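Local coordinates for protein pseudoperoxidase (Leishmania major, PDB 5VIA) that binds heme b and belongs to the peroxidase family, though as a pseudoperoxidase its iron is ligated by protein on both sides, at residues A[37-42]-A[60-65]. Numbering follows the deposited sequence.
Sequences SIRTAF and CAVVRG. With HEM (protoporphyrin IX containing Fe), chain B.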
loop_
_atom_site.group_PDB
_atom_site.type_symbol
_atom_site.label_atom_id
_atom_site.label_comp_id
_atom_site.label_asym_id
_atom_site.label_seq_id
_atom_site.Cartn_x
_atom_site.Cartn_y
_atom_site.Cartn_z
ATOM N N SER A 37 4.146 6.851 0.661
ATOM C CA SER A 37 4.342 6.775 -0.782
ATOM C C SER A 37 4.021 5.371 -1.291
ATOM O O SER A 37 3.531 5.211 -2.409
ATOM C CB SER A 37 5.767 7.171 -1.164
ATOM O OG SER A 37 6.083 8.470 -0.669
ATOM N N ILE A 38 4.283 4.359 -0.470
ATOM C CA ILE A 38 3.948 2.986 -0.833
ATOM C C ILE A 38 2.436 2.838 -0.844
ATOM O O ILE A 38 1.873 2.285 -1.792
ATOM C CB ILE A 38 4.553 1.961 0.144
ATOM C CG1 ILE A 38 6.076 1.970 0.042
ATOM C CG2 ILE A 38 3.986 0.548 -0.125
ATOM C CD1 ILE A 38 6.747 1.125 1.104
ATOM N N ARG A 39 1.774 3.351 0.197
ATOM C CA ARG A 39 0.320 3.309 0.237
ATOM C C ARG A 39 -0.274 3.972 -1.011
ATOM O O ARG A 39 -1.244 3.482 -1.575
ATOM C CB ARG A 39 -0.240 3.992 1.487
ATOM C CG ARG A 39 -1.762 4.113 1.392
ATOM C CD ARG A 39 -2.449 4.398 2.718
ATOM N NE ARG A 39 -2.372 5.786 3.085
ATOM C CZ ARG A 39 -3.273 6.706 2.763
ATOM N NH1 ARG A 39 -4.335 6.389 2.040
ATOM N NH2 ARG A 39 -3.094 7.947 3.167
ATOM N N THR A 40 0.335 5.078 -1.428
ATOM C CA THR A 40 -0.104 5.808 -2.610
ATOM C C THR A 40 -0.140 4.948 -3.882
ATOM O O THR A 40 -0.982 5.166 -4.747
ATOM C CB THR A 40 0.776 7.034 -2.817
ATOM O OG1 THR A 40 0.702 7.854 -1.643
ATOM C CG2 THR A 40 0.289 7.844 -3.983
ATOM N N ALA A 41 0.758 3.976 -4.003
ATOM C CA ALA A 41 0.731 3.115 -5.186
ATOM C C ALA A 41 -0.558 2.311 -5.192
ATOM O O ALA A 41 -1.140 2.066 -6.256
ATOM C CB ALA A 41 1.926 2.203 -5.223
ATOM N N PHE A 42 -0.985 1.883 -4.003
ATOM C CA PHE A 42 -2.251 1.175 -3.853
ATOM C C PHE A 42 -3.458 2.089 -4.046
ATOM O O PHE A 42 -4.417 1.722 -4.743
ATOM C CB PHE A 42 -2.335 0.434 -2.497
ATOM C CG PHE A 42 -3.713 -0.101 -2.187
ATOM C CD1 PHE A 42 -4.346 -0.990 -3.058
ATOM C CD2 PHE A 42 -4.377 0.279 -1.031
ATOM C CE1 PHE A 42 -5.618 -1.483 -2.776
ATOM C CE2 PHE A 42 -5.643 -0.202 -0.743
ATOM C CZ PHE A 42 -6.269 -1.084 -1.620
ATOM N N CYS A 60 -7.261 1.136 2.710
ATOM C CA CYS A 60 -6.628 2.440 2.861
ATOM C C CYS A 60 -6.537 3.208 1.541
ATOM O O CYS A 60 -5.792 4.187 1.439
ATOM C CB CYS A 60 -5.241 2.311 3.493
ATOM S SG CYS A 60 -4.089 1.377 2.468
ATOM N N ALA A 61 -7.326 2.797 0.547
ATOM C CA ALA A 61 -7.386 3.526 -0.713
ATOM C C ALA A 61 -8.182 4.816 -0.580
ATOM O O ALA A 61 -8.939 5.183 -1.483
ATOM C CB ALA A 61 -7.999 2.632 -1.825
ATOM N N VAL A 62 -8.034 5.507 0.546
ATOM C CA VAL A 62 -8.705 6.785 0.715
ATOM C C VAL A 62 -7.786 7.882 0.202
ATOM O O VAL A 62 -6.574 7.697 0.125
ATOM C CB VAL A 62 -9.140 7.050 2.191
ATOM C CG1 VAL A 62 -10.071 5.945 2.695
ATOM C CG2 VAL A 62 -7.936 7.205 3.110
ATOM N N VAL A 63 -8.359 9.020 -0.155
ATOM C CA VAL A 63 -7.587 10.102 -0.746
ATOM C C VAL A 63 -6.953 10.966 0.344
ATOM O O VAL A 63 -6.118 11.840 0.064
ATOM C CB VAL A 63 -8.476 10.969 -1.643
ATOM C CG1 VAL A 63 -9.405 11.831 -0.806
ATOM C CG2 VAL A 63 -7.635 11.837 -2.533
ATOM N N ARG A 64 -7.346 10.710 1.589
ATOM C CA ARG A 64 -6.922 11.548 2.710
ATOM C C ARG A 64 -5.497 11.233 3.158
ATOM O O ARG A 64 -5.000 10.127 2.962
ATOM C CB ARG A 64 -7.897 11.406 3.885
ATOM C CG ARG A 64 -9.363 11.736 3.547
ATOM C CD ARG A 64 -10.282 11.696 4.790
ATOM N NE ARG A 64 -10.255 10.382 5.445
ATOM C CZ ARG A 64 -11.122 9.396 5.204
ATOM N NH1 ARG A 64 -12.106 9.562 4.328
ATOM N NH2 ARG A 64 -11.015 8.238 5.846
ATOM N N GLY A 65 -4.834 12.229 3.739
ATOM C CA GLY A 65 -3.497 12.048 4.272
ATOM C C GLY A 65 -2.395 11.889 3.243
ATOM O O GLY A 65 -1.404 11.206 3.503
HETATM C CHA HEM B . -2.045 1.837 6.014
HETATM C CHB HEM B . -6.038 -0.955 5.882
HETATM C CHC HEM B . -4.544 -2.607 1.568
HETATM C CHD HEM B . -0.235 -0.382 2.077
HETATM C C1A HEM B . -3.270 1.280 6.288
HETATM C C2A HEM B . -4.139 1.708 7.362
HETATM C C3A HEM B . -5.236 0.957 7.333
HETATM C C4A HEM B . -5.107 0.004 6.233
HETATM C CMA HEM B . -6.435 1.062 8.294
HETATM C CAA HEM B . -3.850 2.876 8.330
HETATM C CBA HEM B . -4.129 4.132 7.483
HETATM C CGA HEM B . -3.897 5.421 8.239
HETATM O O1A HEM B . -4.598 5.653 9.255
HETATM O O2A HEM B . -3.036 6.234 7.802
HETATM C C1B HEM B . -6.018 -1.645 4.687
HETATM C C2B HEM B . -7.004 -2.585 4.205
HETATM C C3B HEM B . -6.620 -3.037 3.002
HETATM C C4B HEM B . -5.330 -2.423 2.692
HETATM C CMB HEM B . -8.295 -2.955 4.950
HETATM C CAB HEM B . -7.435 -4.061 2.172
HETATM C CBB HEM B . -7.372 -4.108 0.837
HETATM C C1C HEM B . -3.255 -2.168 1.324
HETATM C C2C HEM B . -2.421 -2.498 0.160
HETATM C C3C HEM B . -1.225 -1.868 0.314
HETATM C C4C HEM B . -1.273 -1.134 1.570
HETATM C CMC HEM B . -2.894 -3.400 -1.015
HETATM C CAC HEM B . 0.043 -1.800 -0.568
HETATM C CBC HEM B . 0.106 -2.304 -1.808
HETATM C C1D HEM B . -0.303 0.414 3.194
HETATM C C2D HEM B . 0.784 1.220 3.712
HETATM C C3D HEM B . 0.220 1.912 4.946
HETATM C C4D HEM B . -1.150 1.453 5.046
HETATM C CMD HEM B . 2.211 1.353 3.139
HETATM C CAD HEM B . 0.958 2.915 5.871
HETATM C CBD HEM B . 0.730 4.289 5.226
HETATM C CGD HEM B . 1.358 5.398 6.036
HETATM O O1D HEM B . 1.079 6.597 5.737
HETATM O O2D HEM B . 2.127 5.076 6.976
HETATM N NA HEM B . -3.887 0.229 5.618
HETATM N NB HEM B . -5.009 -1.577 3.750
HETATM N NC HEM B . -2.513 -1.333 2.165
HETATM N ND HEM B . -1.421 0.564 4.011
HETATM FE FE HEM B . -3.253 -0.483 3.884
#
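NH1 of Arg39 is held by two backbone carbonyls: it donates to Cys60 O at 2.7 Å and to Val62 O at 3.2 Å. NH1 approaches Cys60 O nearly along its C=O bond, but comes to Val62 O 30° off the carbonyl plane. NH2 of Arg39 adds a straighter bond to Arg64 O (2.9 Å, N-H...O angle 165°), in that carbonyl's plane. All three oxygens lie near the guanidinium plane, at its edge, which fixes the rotation of the group and ties the irregular segment 60-65 to the helix through backbone carbonyls. The first two torsions of Arg39 are extended and bring CD to 3.4 Å from Cys60 SG; the bend at chi3 turns NE and the guanidinium towards the carbonyls.

That sulfur coordinates the heme iron at 2.5 Å, and His159 is the other axial ligand, so protein binds both sides and probably leaves no axial site open for peroxide, consistent with the name pseudoperoxidase. The Phe42 ring meets the sulfur at its edge: SG of Cys60 is 4.9 Å from the ring centroid and 78° off the normal, a sulfur-aromatic contact. One ring face receives the heme methyl CMC, while CE2 of Phe42 touches Ala61 CB at 3.8 Å. Arg39 and Phe42, from one helix, both touch the Cys60 sulfur, from different directions.

Arg64 NH2, NE and NH1 donate to the backbone oxygens of Val168, Asn167 and Glu54. Helix 33-49 also packs through Ile38 and Ala41 on helices 263-279 and 85-99, and segment 60-65 leads into helix 67-79, where Thr40 rests on Val69 and Met73.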